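Local coordinates for protein aldehyde dehydrogenase (Anabaena variabilis, PDB 4H7N) that probably oxidises aldehydes to carboxylic acids with NAD+ as the electron acceptor, as a member of the aldehyde dehydrogenase family, at residues 47-50 / 51-54; 53-56 / 57-60; 92-95 / 96-100; 145-148 / 149-153. One frame throughout, in Å; residues are numbered along the deposited sequence.

Interaction 1: residues 47-50 / 51-54; sequences LGVE and GRIT
Arg52 folds back over the backbone of Gly48 and Val49 in the opening turn of helix 48-64. Its guanidinium lies on that peptide: Gly48 C sits 3.5 Å above the plane and Val49 N 3.4 Å, both displaced toward the rim. The bend that brings the group there is in the third torsion (chi3 -64°), after an extended chi2. Gly48 O meanwhile accepts Arg52 N at 3.0 Å, the bond running nearly along the C=O axis, so backbone and side chain of Arg52 hold the same turn. One residue on, Ile53 CD1 packs 4.0 Å from Val49 CG2, the two side chains lying side by side and pointing the same way. A water replaces a direct bond where the turn opens, donating to Leu47 O and accepting from Gly51 N. What positions the arginine lies further out: NE bonds to Leu152 O, NH1 to Trp44 O and to a glycerol probably left from crystallisation, while Val49 and Ile53 rest on Leu106 and Pro103 of helix 82-106. Glu50 O takes two donors from Thr54, N at 3.0 Å and OG1 at 3.2 Å, and these reach it from opposite faces of the carbonyl plane.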
ATOM      1  N   LEU A  47      15.207 -20.967   5.318  1.00 34.89           N
ATOM      2  CA  LEU A  47      14.591 -22.280   5.044  1.00 37.53           C
ATOM      3  C   LEU A  47      14.010 -22.444   3.659  1.00 34.14           C
ATOM      4  O   LEU A  47      13.886 -23.543   3.193  1.00 34.77           O
ATOM      5  CB  LEU A  47      13.433 -22.570   5.983  1.00 37.51           C
ATOM      6  CG  LEU A  47      13.664 -23.219   7.318  1.00 42.15           C
ATOM      7  CD1 LEU A  47      12.291 -23.651   7.833  1.00 41.94           C
ATOM      8  CD2 LEU A  47      14.615 -24.386   7.278  1.00 45.40           C
ATOM      9  N   GLY A  48      13.570 -21.358   3.036  1.00 33.51           N
ATOM     10  CA  GLY A  48      12.858 -21.454   1.775  1.00 33.27           C
ATOM     11  C   GLY A  48      11.380 -21.800   1.921  1.00 33.71           C
ATOM     12  O   GLY A  48      10.935 -22.411   2.913  1.00 31.90           O
ATOM     13  N   VAL A  49      10.607 -21.406   0.919  1.00 32.20           N
ATOM     14  CA  VAL A  49       9.172 -21.617   0.982  1.00 33.57           C
ATOM     15  C   VAL A  49       8.774 -23.088   1.174  1.00 33.00           C
ATOM     16  O   VAL A  49       7.803 -23.371   1.861  1.00 31.33           O
ATOM     17  CB  VAL A  49       8.454 -21.042  -0.259  1.00 33.45           C
ATOM     18  CG1 VAL A  49       8.821 -21.778  -1.522  1.00 36.75           C
ATOM     19  CG2 VAL A  49       6.948 -21.084  -0.032  1.00 34.02           C
ATOM     20  N   GLU A  50       9.535 -24.017   0.618  1.00 33.98           N
ATOM     21  CA  GLU A  50       9.152 -25.432   0.748  1.00 37.25           C
ATOM     22  C   GLU A  50       9.364 -25.920   2.184  1.00 36.91           C
ATOM     23  O   GLU A  50       8.560 -26.673   2.721  1.00 35.83           O
ATOM     24  CB  GLU A  50       9.896 -26.327  -0.265  1.00 41.24           C
ATOM     25  CG  GLU A  50       9.501 -26.127  -1.740  1.00 42.23           C
ATOM     26  CD  GLU A  50       8.020 -26.419  -2.038  1.00 44.35           C
ATOM     27  OE1 GLU A  50       7.294 -27.142  -1.281  1.00 45.97           O
ATOM     28  OE2 GLU A  50       7.559 -25.917  -3.068  1.00 47.12           O
ATOM     29  N   GLY A  51      10.465 -25.515   2.789  1.00 37.31           N
ATOM     30  CA  GLY A  51      10.691 -25.793   4.203  1.00 36.59           C
ATOM     31  C   GLY A  51       9.608 -25.153   5.102  1.00 33.50           C
ATOM     32  O   GLY A  51       9.182 -25.774   6.068  1.00 33.36           O
ATOM     33  N   ARG A  52       9.168 -23.926   4.780  1.00 31.29           N
ATOM     34  CA  ARG A  52       8.169 -23.240   5.599  1.00 29.24           C
ATOM     35  C   ARG A  52       6.833 -23.937   5.505  1.00 29.57           C
ATOM     36  O   ARG A  52       6.142 -24.059   6.526  1.00 30.22           O
ATOM     37  CB  ARG A  52       8.036 -21.734   5.293  1.00 27.38           C
ATOM     38  CG  ARG A  52       9.291 -20.984   5.671  1.00 28.04           C
ATOM     39  CD  ARG A  52       9.190 -19.488   5.547  1.00 27.77           C
ATOM     40  NE  ARG A  52       8.977 -18.993   4.172  1.00 26.19           N
ATOM     41  CZ  ARG A  52       9.927 -18.660   3.309  1.00 27.19           C
ATOM     42  NH1 ARG A  52      11.204 -18.745   3.623  1.00 26.72           N
ATOM     43  NH2 ARG A  52       9.571 -18.190   2.114  1.00 26.40           N
ATOM     44  N   ILE A  53       6.487 -24.395   4.302  1.00 29.52           N
ATOM     45  CA  ILE A  53       5.298 -25.228   4.058  1.00 29.48           C
ATOM     46  C   ILE A  53       5.362 -26.482   4.900  1.00 30.73           C
ATOM     47  O   ILE A  53       4.398 -26.812   5.575  1.00 29.87           O
ATOM     48  CB  ILE A  53       5.116 -25.568   2.556  1.00 31.03           C
ATOM     49  CG1 ILE A  53       4.787 -24.293   1.777  1.00 30.21           C
ATOM     50  CG2 ILE A  53       3.963 -26.557   2.337  1.00 32.19           C
ATOM     51  CD1 ILE A  53       4.885 -24.441   0.260  1.00 31.82           C
ATOM     52  N   THR A  54       6.474 -27.197   4.882  1.00 32.73           N
ATOM     53  CA  THR A  54       6.550 -28.422   5.701  1.00 34.38           C
ATOM     54  C   THR A  54       6.219 -28.123   7.169  1.00 34.16           C
ATOM     55  O   THR A  54       5.453 -28.819   7.792  1.00 33.72           O
ATOM     56  CB  THR A  54       7.926 -29.068   5.549  1.00 36.09           C
ATOM     57  OG1 THR A  54       8.061 -29.454   4.185  1.00 37.07           O
ATOM     58  CG2 THR A  54       8.117 -30.316   6.464  1.00 39.30           C
TER
HETATM   59  O   HOH W   1      12.765 -24.796   1.131  1.00 42.47           O

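Interaction 2: residues 53-56 / 57-60; sequences ITTL and QQWK
Ile53 O receives Gln57 N at 2.9 Å with an N-H...O angle of 169°, and the glutamine's CG comes within 3.5 Å of the same oxygen. Beyond CG the chain bends (chi2 -72°), and the amide OE1 is met in its plane, on a lone pair, by Lys60 NZ at 3.2 Å. Both residues have their stronger partner elsewhere: Lys60 NZ makes a salt bridge and Gln57 NE2 a hydrogen bond to Asp96 OD1 of helix 82-106. At Thr54 the methyl CG2 touches Gln58 NE2 at 3.8 Å, the side chains crossing at a slant. That pair and the backbone bonds of all four residues keep the i to i+4 spacing of a regular alpha-helix, the middle of helix 48-64; the other side-chain pairs are i to i+3. Thr55 and Gln58 are joined by a water, which donates to Gln58 OE1 at 2.8 Å and lies 3.2 Å from Thr55 OG1; that hydroxyl is also bonded to Gly51 O. Leu56 CD1 meets Trp59 CE3 at 3.8 Å, at the edge of the indole and near its plane. With Trp59 CG anti to the backbone N (chi1 -173°), the indole lies beside Leu56, both side chains pointing the same way and pressing on Ile148 of helix 147-153.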
ATOM      1  N   ILE A  53       6.487 -24.395   4.302  1.00 29.52           N
ATOM      2  CA  ILE A  53       5.298 -25.228   4.058  1.00 29.48           C
ATOM      3  C   ILE A  53       5.362 -26.482   4.900  1.00 30.73           C
ATOM      4  O   ILE A  53       4.398 -26.812   5.575  1.00 29.87           O
ATOM      5  CB  ILE A  53       5.116 -25.568   2.556  1.00 31.03           C
ATOM      6  CG1 ILE A  53       4.787 -24.293   1.777  1.00 30.21           C
ATOM      7  CG2 ILE A  53       3.963 -26.557   2.337  1.00 32.19           C
ATOM      8  CD1 ILE A  53       4.885 -24.441   0.260  1.00 31.82           C
ATOM      9  N   THR A  54       6.474 -27.197   4.882  1.00 32.73           N
ATOM     10  CA  THR A  54       6.550 -28.422   5.701  1.00 34.38           C
ATOM     11  C   THR A  54       6.219 -28.123   7.169  1.00 34.16           C
ATOM     12  O   THR A  54       5.453 -28.819   7.792  1.00 33.72           O
ATOM     13  CB  THR A  54       7.926 -29.068   5.549  1.00 36.09           C
ATOM     14  OG1 THR A  54       8.061 -29.454   4.185  1.00 37.07           O
ATOM     15  CG2 THR A  54       8.117 -30.316   6.464  1.00 39.30           C
ATOM     16  N   THR A  55       6.803 -27.050   7.681  1.00 33.76           N
ATOM     17  CA  THR A  55       6.630 -26.633   9.045  1.00 34.07           C
ATOM     18  C   THR A  55       5.183 -26.278   9.356  1.00 32.78           C
ATOM     19  O   THR A  55       4.658 -26.710  10.353  1.00 33.28           O
ATOM     20  CB  THR A  55       7.532 -25.407   9.301  1.00 33.65           C
ATOM     21  OG1 THR A  55       8.887 -25.790   9.117  1.00 33.75           O
ATOM     22  CG2 THR A  55       7.413 -24.913  10.667  1.00 34.96           C
ATOM     23  N   LEU A  56       4.531 -25.505   8.491  1.00 31.29           N
ATOM     24  CA  LEU A  56       3.138 -25.132   8.709  1.00 30.60           C
ATOM     25  C   LEU A  56       2.266 -26.382   8.706  1.00 30.01           C
ATOM     26  O   LEU A  56       1.342 -26.512   9.527  1.00 27.43           O
ATOM     27  CB  LEU A  56       2.652 -24.127   7.632  1.00 31.20           C
ATOM     28  CG  LEU A  56       2.772 -22.646   7.985  1.00 35.30           C
ATOM     29  CD1 LEU A  56       1.943 -22.270   9.195  1.00 38.53           C
ATOM     30  CD2 LEU A  56       4.170 -22.208   8.307  1.00 37.23           C
ATOM     31  N   GLN A  57       2.549 -27.323   7.807  1.00 30.31           N
ATOM     32  CA  GLN A  57       1.788 -28.576   7.813  1.00 33.18           C
ATOM     33  C   GLN A  57       2.024 -29.389   9.099  1.00 33.24           C
ATOM     34  O   GLN A  57       1.109 -30.072   9.567  1.00 33.22           O
ATOM     35  CB  GLN A  57       2.082 -29.429   6.551  1.00 35.06           C
ATOM     36  CG  GLN A  57       1.526 -28.751   5.281  1.00 35.04           C
ATOM     37  CD  GLN A  57      -0.010 -28.797   5.172  1.00 35.27           C
ATOM     38  OE1 GLN A  57      -0.648 -29.769   5.531  1.00 39.06           O
ATOM     39  NE2 GLN A  57      -0.593 -27.750   4.650  1.00 35.05           N
ATOM     40  N   GLN A  58       3.245 -29.365   9.631  1.00 33.89           N
ATOM     41  CA  GLN A  58       3.526 -30.013  10.932  1.00 35.83           C
ATOM     42  C   GLN A  58       2.700 -29.352  12.034  1.00 34.00           C
ATOM     43  O   GLN A  58       2.182 -30.046  12.905  1.00 33.22           O
ATOM     44  CB  GLN A  58       5.013 -29.935  11.344  1.00 37.92           C
ATOM     45  CG  GLN A  58       5.871 -31.053  10.846  1.00 43.81           C
ATOM     46  CD  GLN A  58       7.356 -30.709  10.650  1.00 47.76           C
ATOM     47  OE1 GLN A  58       7.859 -29.650  11.055  1.00 44.96           O
ATOM     48  NE2 GLN A  58       8.079 -31.652  10.017  1.00 51.33           N
ATOM     49  N   TRP A  59       2.610 -28.017  11.993  1.00 30.68           N
ATOM     50  CA  TRP A  59       1.796 -27.254  12.953  1.00 29.25           C
ATOM     51  C   TRP A  59       0.322 -27.631  12.793  1.00 29.77           C
ATOM     52  O   TRP A  59      -0.359 -27.948  13.790  1.00 29.79           O
ATOM     53  CB  TRP A  59       2.034 -25.733  12.809  1.00 27.91           C
ATOM     54  CG  TRP A  59       1.375 -24.916  13.860  1.00 28.08           C
ATOM     55  CD1 TRP A  59       1.325 -25.195  15.194  1.00 27.70           C
ATOM     56  CD2 TRP A  59       0.686 -23.697  13.690  1.00 27.85           C
ATOM     57  NE1 TRP A  59       0.676 -24.227  15.848  1.00 27.10           N
ATOM     58  CE2 TRP A  59       0.234 -23.303  14.962  1.00 26.02           C
ATOM     59  CE3 TRP A  59       0.402 -22.887  12.585  1.00 28.45           C
ATOM     60  CZ2 TRP A  59      -0.487 -22.156  15.170  1.00 26.05           C
ATOM     61  CZ3 TRP A  59      -0.318 -21.752  12.787  1.00 27.70           C
ATOM     62  CH2 TRP A  59      -0.772 -21.395  14.075  1.00 26.09           C
ATOM     63  N   LYS A  60      -0.151 -27.707  11.554  1.00 29.46           N
ATOM     64  CA  LYS A  60      -1.510 -28.133  11.297  1.00 32.39           C
ATOM     65  C   LYS A  60      -1.790 -29.547  11.867  1.00 33.23           C
ATOM     66  O   LYS A  60      -2.823 -29.796  12.504  1.00 31.43           O
ATOM     67  CB  LYS A  60      -1.831 -28.127   9.799  1.00 33.67           C
ATOM     68  CG  LYS A  60      -3.306 -28.315   9.528  1.00 36.54           C
ATOM     69  CD  LYS A  60      -3.666 -28.349   8.044  1.00 38.81           C
ATOM     70  CE  LYS A  60      -3.854 -29.769   7.597  1.00 43.76           C
ATOM     71  NZ  LYS A  60      -3.743 -29.957   6.139  1.00 46.33           N
TER
HETATM   72  O   HOH W   2      10.073 -27.875  11.261  1.00 45.32           O

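Interaction 3: residues 92-95 / 96-100; sequences LASI and DRWCG
Across Ser94 and Trp98 the chain keeps alpha-helical i to i+4 bonding, with Trp98 N to Ser94 O at 3.0 Å and nearly straight (171°), whereas the bond from Asp96 N to Leu92 O is weak at 3.3 Å. With Ser94 OG placed beside its own carbonyl carbon (chi1 161°), the hydroxyl oxygen lies 3.5 Å from Trp98 CD1. The same backbone carbonyl that accepts Trp98 N also runs close to the indole, Ser94 O lying 3.3 Å from Trp98 CD1, so the pyrrole side of the ring is set against both oxygens of the serine. Arg97 is modelled in two conformers; in the one given, NH1 is 3.7 Å from Ser94 OG, a placement that remains doubtful. Its backbone is firmer, Arg97 N bonding to Ala93 O at 2.9 Å. Cys99 packs back on the preceding turn, its SG 4.2 Å from Ile95 CG2. The segment belongs to helix 82-106 and lies against two other helices. Leu92 and Cys99 bear on helix 48-64, to which Asp96 is also bonded, while Ile95 touches Ile148 of helix 147-153; Trp98 meets Ile148 and Leu152 of that helix through CB and Pro149 through its ring.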
ATOM      1  N   LEU A  92      -8.075 -24.265   9.030  1.00 30.50           N
ATOM      2  CA  LEU A  92      -7.320 -25.400   8.503  1.00 31.87           C
ATOM      3  C   LEU A  92      -7.215 -25.398   6.958  1.00 30.82           C
ATOM      4  O   LEU A  92      -6.150 -25.676   6.408  1.00 29.99           O
ATOM      5  CB  LEU A  92      -7.922 -26.716   8.981  1.00 34.85           C
ATOM      6  CG  LEU A  92      -7.904 -26.928  10.505  1.00 37.13           C
ATOM      7  CD1 LEU A  92      -8.710 -28.172  10.847  1.00 38.89           C
ATOM      8  CD2 LEU A  92      -6.503 -27.016  11.072  1.00 37.81           C
ATOM      9  N   ALA A  93      -8.295 -25.066   6.275  1.00 29.69           N
ATOM     10  CA  ALA A  93      -8.262 -25.009   4.798  1.00 31.15           C
ATOM     11  C   ALA A  93      -7.425 -23.852   4.328  1.00 29.92           C
ATOM     12  O   ALA A  93      -6.808 -23.904   3.264  1.00 26.24           O
ATOM     13  CB  ALA A  93      -9.658 -24.914   4.193  1.00 31.62           C
ATOM     14  N   SER A  94      -7.402 -22.781   5.109  1.00 27.89           N
ATOM     15  CA  SER A  94      -6.595 -21.639   4.723  1.00 29.38           C
ATOM     16  C   SER A  94      -5.068 -21.957   4.805  1.00 27.48           C
ATOM     17  O   SER A  94      -4.285 -21.516   3.964  1.00 26.60           O
ATOM     18  CB  SER A  94      -7.045 -20.428   5.546  1.00 33.38           C
ATOM     19  OG  SER A  94      -6.060 -19.454   5.523  1.00 44.09           O
ATOM     20  N   ILE A  95      -4.644 -22.777   5.764  1.00 25.58           N
ATOM     21  CA  ILE A  95      -3.270 -23.157   5.828  1.00 26.07           C
ATOM     22  C   ILE A  95      -2.916 -23.932   4.552  1.00 27.84           C
ATOM     23  O   ILE A  95      -1.873 -23.680   3.907  1.00 28.66           O
ATOM     24  CB  ILE A  95      -3.022 -24.077   7.046  1.00 28.48           C
ATOM     25  CG1 ILE A  95      -3.152 -23.299   8.384  1.00 29.59           C
ATOM     26  CG2 ILE A  95      -1.642 -24.717   6.947  1.00 29.97           C
ATOM     27  CD1 ILE A  95      -2.957 -24.214   9.602  1.00 29.22           C
ATOM     28  N   ASP A  96      -3.783 -24.888   4.176  1.00 28.12           N
ATOM     29  CA  ASP A  96      -3.587 -25.645   2.941  1.00 29.66           C
ATOM     30  C   ASP A  96      -3.516 -24.755   1.700  1.00 29.92           C
ATOM     31  O   ASP A  96      -2.616 -24.920   0.849  1.00 30.21           O
ATOM     32  CB  ASP A  96      -4.678 -26.715   2.752  1.00 31.83           C
ATOM     33  CG  ASP A  96      -4.521 -27.897   3.736  1.00 35.59           C
ATOM     34  OD1 ASP A  96      -3.498 -27.925   4.503  1.00 35.55           O
ATOM     35  OD2 ASP A  96      -5.392 -28.819   3.717  1.00 37.09           O
ATOM     36  N   ARG A  97      -4.489 -23.874   1.567  1.00 29.16           N
ATOM     37  CA  ARG A  97      -4.592 -23.008   0.405  0.80 32.26           C
ATOM     38  C   ARG A  97      -3.368 -22.104   0.209  1.00 29.71           C
ATOM     39  O   ARG A  97      -2.805 -22.008  -0.892  1.00 29.83           O
ATOM     40  CB  ARG A  97      -5.844 -22.155   0.514  0.80 35.36           C
ATOM     41  CG  ARG A  97      -6.123 -21.373  -0.760  0.80 41.19           C
ATOM     42  CD  ARG A  97      -7.420 -20.573  -0.693  0.80 44.17           C
ATOM     43  NE  ARG A  97      -7.708 -20.013   0.627  0.80 46.90           N
ATOM     44  CZ  ARG A  97      -7.261 -18.846   1.105  0.80 49.09           C
ATOM     45  NH1 ARG A  97      -7.638 -18.482   2.331  0.80 44.87           N
ATOM     46  NH2 ARG A  97      -6.433 -18.053   0.388  0.80 50.32           N
ATOM     47  N   TRP A  98      -2.960 -21.423   1.261  1.00 27.81           N
ATOM     48  CA  TRP A  98      -1.743 -20.625   1.193  1.00 26.88           C
ATOM     49  C   TRP A  98      -0.481 -21.457   0.964  1.00 28.81           C
ATOM     50  O   TRP A  98       0.405 -21.024   0.262  1.00 25.64           O
ATOM     51  CB  TRP A  98      -1.583 -19.763   2.461  1.00 26.82           C
ATOM     52  CG  TRP A  98      -2.505 -18.603   2.467  1.00 26.12           C
ATOM     53  CD1 TRP A  98      -3.516 -18.334   3.356  1.00 26.26           C
ATOM     54  CD2 TRP A  98      -2.523 -17.537   1.502  1.00 27.18           C
ATOM     55  NE1 TRP A  98      -4.155 -17.165   2.981  1.00 26.79           N
ATOM     56  CE2 TRP A  98      -3.547 -16.648   1.873  1.00 27.00           C
ATOM     57  CE3 TRP A  98      -1.742 -17.236   0.392  1.00 28.88           C
ATOM     58  CZ2 TRP A  98      -3.843 -15.498   1.145  1.00 27.63           C
ATOM     59  CZ3 TRP A  98      -2.027 -16.092  -0.328  1.00 30.45           C
ATOM     60  CH2 TRP A  98      -3.085 -15.245   0.057  1.00 28.04           C
ATOM     61  N   CYS A  99      -0.381 -22.643   1.570  1.00 29.84           N
ATOM     62  CA  CYS A  99       0.755 -23.520   1.262  1.00 31.86           C
ATOM     63  C   CYS A  99       0.833 -23.853  -0.238  1.00 30.73           C
ATOM     64  O   CYS A  99       1.933 -23.967  -0.845  1.00 30.81           O
ATOM     65  CB  CYS A  99       0.681 -24.814   2.075  1.00 34.55           C
ATOM     66  SG  CYS A  99       1.188 -24.598   3.799  1.00 34.70           S
ATOM     67  N   GLY A 100      -0.334 -24.017  -0.834  1.00 30.56           N
ATOM     68  CA  GLY A 100      -0.439 -24.299  -2.253  1.00 30.31           C
ATOM     69  C   GLY A 100      -0.029 -23.137  -3.118  1.00 31.83           C
ATOM     70  O   GLY A 100       0.567 -23.336  -4.203  1.00 30.98           O
TER

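Interaction 4: residues 145-148 / 149-153; sequences IDTI and PALLA
Ile148 and Pro149 make the tightest apolar contact here, CB to CD at 3.3 Å, closer than usual van der Waals packing but set by the covalent geometry of the residue before proline, so not a packing strain; the two side chains cross at about a right angle. Further apolar pairs run one turn along the helix. Thr147 CG2 and Leu151 CD1 lie side by side at 3.8 Å, the methyl being anti to the threonine N while OG1, beside that N (chi1 -59°), bonds to Ser143 O. Ile148 CG2 is 4.0 Å from Leu152 CD1.

Among the backbone bonds, Ala150 N reaches Asp146 O at 3.1 Å, and those from Leu151 and Leu152 to Thr147 and Ile148 continue the pattern. Pro149 has no N-H to give: its CD sits 3.3 Å from Ile145 O and its CG 3.5 Å from it, and that buried oxygen has no hydrogen-bonding partner in the model.

Charge enters only at Asp146, whose OD1 and OD2 form salt bridges with Arg452 and Arg444 respectively. Outward, Thr147, Ala150 and Leu151 pack on strand 156-161, while Ile148 and Leu152 meet helices 48-64 and 82-106. A proline in the first turn of an alpha-helix costs little, since N-H groups there need no acceptor within the helix, and this short helix 147-153 begins near the predicted active site, with Ile145 about 6 Å from Glu232 between side chains.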
ATOM      1  N   ILE A 145      -5.816 -14.889   9.407  1.00 24.96           N
ATOM      2  CA  ILE A 145      -6.017 -14.554   8.017  1.00 24.76           C
ATOM      3  C   ILE A 145      -4.832 -13.847   7.390  1.00 25.55           C
ATOM      4  O   ILE A 145      -4.516 -14.123   6.256  1.00 24.36           O
ATOM      5  CB  ILE A 145      -7.349 -13.748   7.811  1.00 28.03           C
ATOM      6  CG1 ILE A 145      -7.758 -13.752   6.342  1.00 32.95           C
ATOM      7  CG2 ILE A 145      -7.281 -12.322   8.346  1.00 28.76           C
ATOM      8  CD1 ILE A 145      -9.152 -13.202   6.089  1.00 36.21           C
ATOM      9  N   ASP A 146      -4.170 -12.926   8.110  1.00 23.82           N
ATOM     10  CA  ASP A 146      -2.970 -12.284   7.612  1.00 23.89           C
ATOM     11  C   ASP A 146      -1.714 -13.081   8.038  1.00 22.49           C
ATOM     12  O   ASP A 146      -0.750 -13.191   7.326  1.00 21.67           O
ATOM     13  CB  ASP A 146      -2.888 -10.834   8.130  1.00 26.92           C
ATOM     14  CG  ASP A 146      -4.060  -9.930   7.616  1.00 30.34           C
ATOM     15  OD1 ASP A 146      -4.317  -9.881   6.403  1.00 33.58           O
ATOM     16  OD2 ASP A 146      -4.702  -9.287   8.448  1.00 38.30           O
ATOM     17  N   THR A 147      -1.757 -13.670   9.216  1.00 20.83           N
ATOM     18  CA  THR A 147      -0.584 -14.330   9.802  1.00 20.16           C
ATOM     19  C   THR A 147      -0.034 -15.417   8.899  1.00 20.43           C
ATOM     20  O   THR A 147       1.192 -15.542   8.694  1.00 21.49           O
ATOM     21  CB  THR A 147      -0.957 -14.888  11.197  1.00 20.42           C
ATOM     22  OG1 THR A 147      -1.397 -13.825  12.054  1.00 19.69           O
ATOM     23  CG2 THR A 147       0.195 -15.636  11.877  1.00 20.95           C
ATOM     24  N   ILE A 148      -0.931 -16.248   8.369  1.00 22.09           N
ATOM     25  CA  ILE A 148      -0.498 -17.427   7.606  1.00 22.51           C
ATOM     26  C   ILE A 148       0.250 -17.027   6.329  1.00 20.98           C
ATOM     27  O   ILE A 148       1.315 -17.520   6.113  1.00 22.06           O
ATOM     28  CB  ILE A 148      -1.662 -18.388   7.291  1.00 22.05           C
ATOM     29  CG1 ILE A 148      -2.225 -19.005   8.576  1.00 23.33           C
ATOM     30  CG2 ILE A 148      -1.220 -19.435   6.258  1.00 24.11           C
ATOM     31  CD1 ILE A 148      -1.254 -19.874   9.349  1.00 26.34           C
ATOM     32  N   PRO A 149      -0.317 -16.154   5.470  1.00 20.52           N
ATOM     33  CA  PRO A 149       0.493 -15.793   4.297  1.00 20.43           C
ATOM     34  C   PRO A 149       1.764 -15.041   4.662  1.00 20.87           C
ATOM     35  O   PRO A 149       2.808 -15.247   4.048  1.00 23.70           O
ATOM     36  CB  PRO A 149      -0.469 -14.928   3.442  1.00 20.71           C
ATOM     37  CG  PRO A 149      -1.640 -14.564   4.328  1.00 19.66           C
ATOM     38  CD  PRO A 149      -1.689 -15.641   5.382  1.00 19.92           C
ATOM     39  N   ALA A 150       1.724 -14.209   5.691  1.00 19.96           N
ATOM     40  CA  ALA A 150       2.948 -13.543   6.097  1.00 20.15           C
ATOM     41  C   ALA A 150       4.034 -14.552   6.513  1.00 21.19           C
ATOM     42  O   ALA A 150       5.200 -14.384   6.151  1.00 19.79           O
ATOM     43  CB  ALA A 150       2.668 -12.591   7.224  1.00 19.40           C
ATOM     44  N   LEU A 151       3.656 -15.610   7.260  1.00 21.36           N
ATOM     45  CA  LEU A 151       4.631 -16.598   7.641  1.00 22.35           C
ATOM     46  C   LEU A 151       5.220 -17.294   6.423  1.00 22.98           C
ATOM     47  O   LEU A 151       6.416 -17.507   6.379  1.00 24.21           O
ATOM     48  CB  LEU A 151       4.051 -17.673   8.578  1.00 22.55           C
ATOM     49  CG  LEU A 151       3.797 -17.145   9.998  1.00 22.24           C
ATOM     50  CD1 LEU A 151       2.899 -18.117  10.745  1.00 23.63           C
ATOM     51  CD2 LEU A 151       5.074 -16.991  10.780  1.00 23.22           C
ATOM     52  N   LEU A 152       4.393 -17.645   5.458  1.00 23.61           N
ATOM     53  CA  LEU A 152       4.869 -18.346   4.285  1.00 24.65           C
ATOM     54  C   LEU A 152       5.769 -17.481   3.427  1.00 24.70           C
ATOM     55  O   LEU A 152       6.642 -17.986   2.709  1.00 25.49           O
ATOM     56  CB  LEU A 152       3.684 -18.899   3.490  1.00 25.91           C
ATOM     57  CG  LEU A 152       3.057 -20.120   4.198  1.00 27.52           C
ATOM     58  CD1 LEU A 152       1.659 -20.470   3.698  1.00 28.62           C
ATOM     59  CD2 LEU A 152       3.942 -21.352   4.085  1.00 29.49           C
ATOM     60  N   ALA A 153       5.551 -16.182   3.488  1.00 24.20           N
ATOM     61  CA  ALA A 153       6.384 -15.218   2.796  1.00 25.20           C
ATOM     62  C   ALA A 153       7.791 -15.191   3.374  1.00 26.54           C
ATOM     63  O   ALA A 153       8.709 -14.697   2.717  1.00 27.45           O
ATOM     64  CB  ALA A 153       5.801 -13.813   2.881  1.00 24.31           C
TER

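All four contacts are local, each within or at the start of one helix, so none closes a long loop. Interactions 1 and 2 overlap on helix 48-64, sharing Ile53 and Thr54. Interactions 3 and 4 follow in series, on helix 82-106 and helix 147-153, and the three helices pack together. Lys60 NZ to Asp96 OD1, at 2.6 Å, ties interaction 2 to interaction 3. Arg52 NE to Leu152 O, at 2.9 Å, joins interaction 1 to interaction 4. Trp98 CB approaches Leu152 CD1 to 3.5 Å between interactions 3 and 4, and Leu56 and Trp59 reach Ile148 from interaction 2.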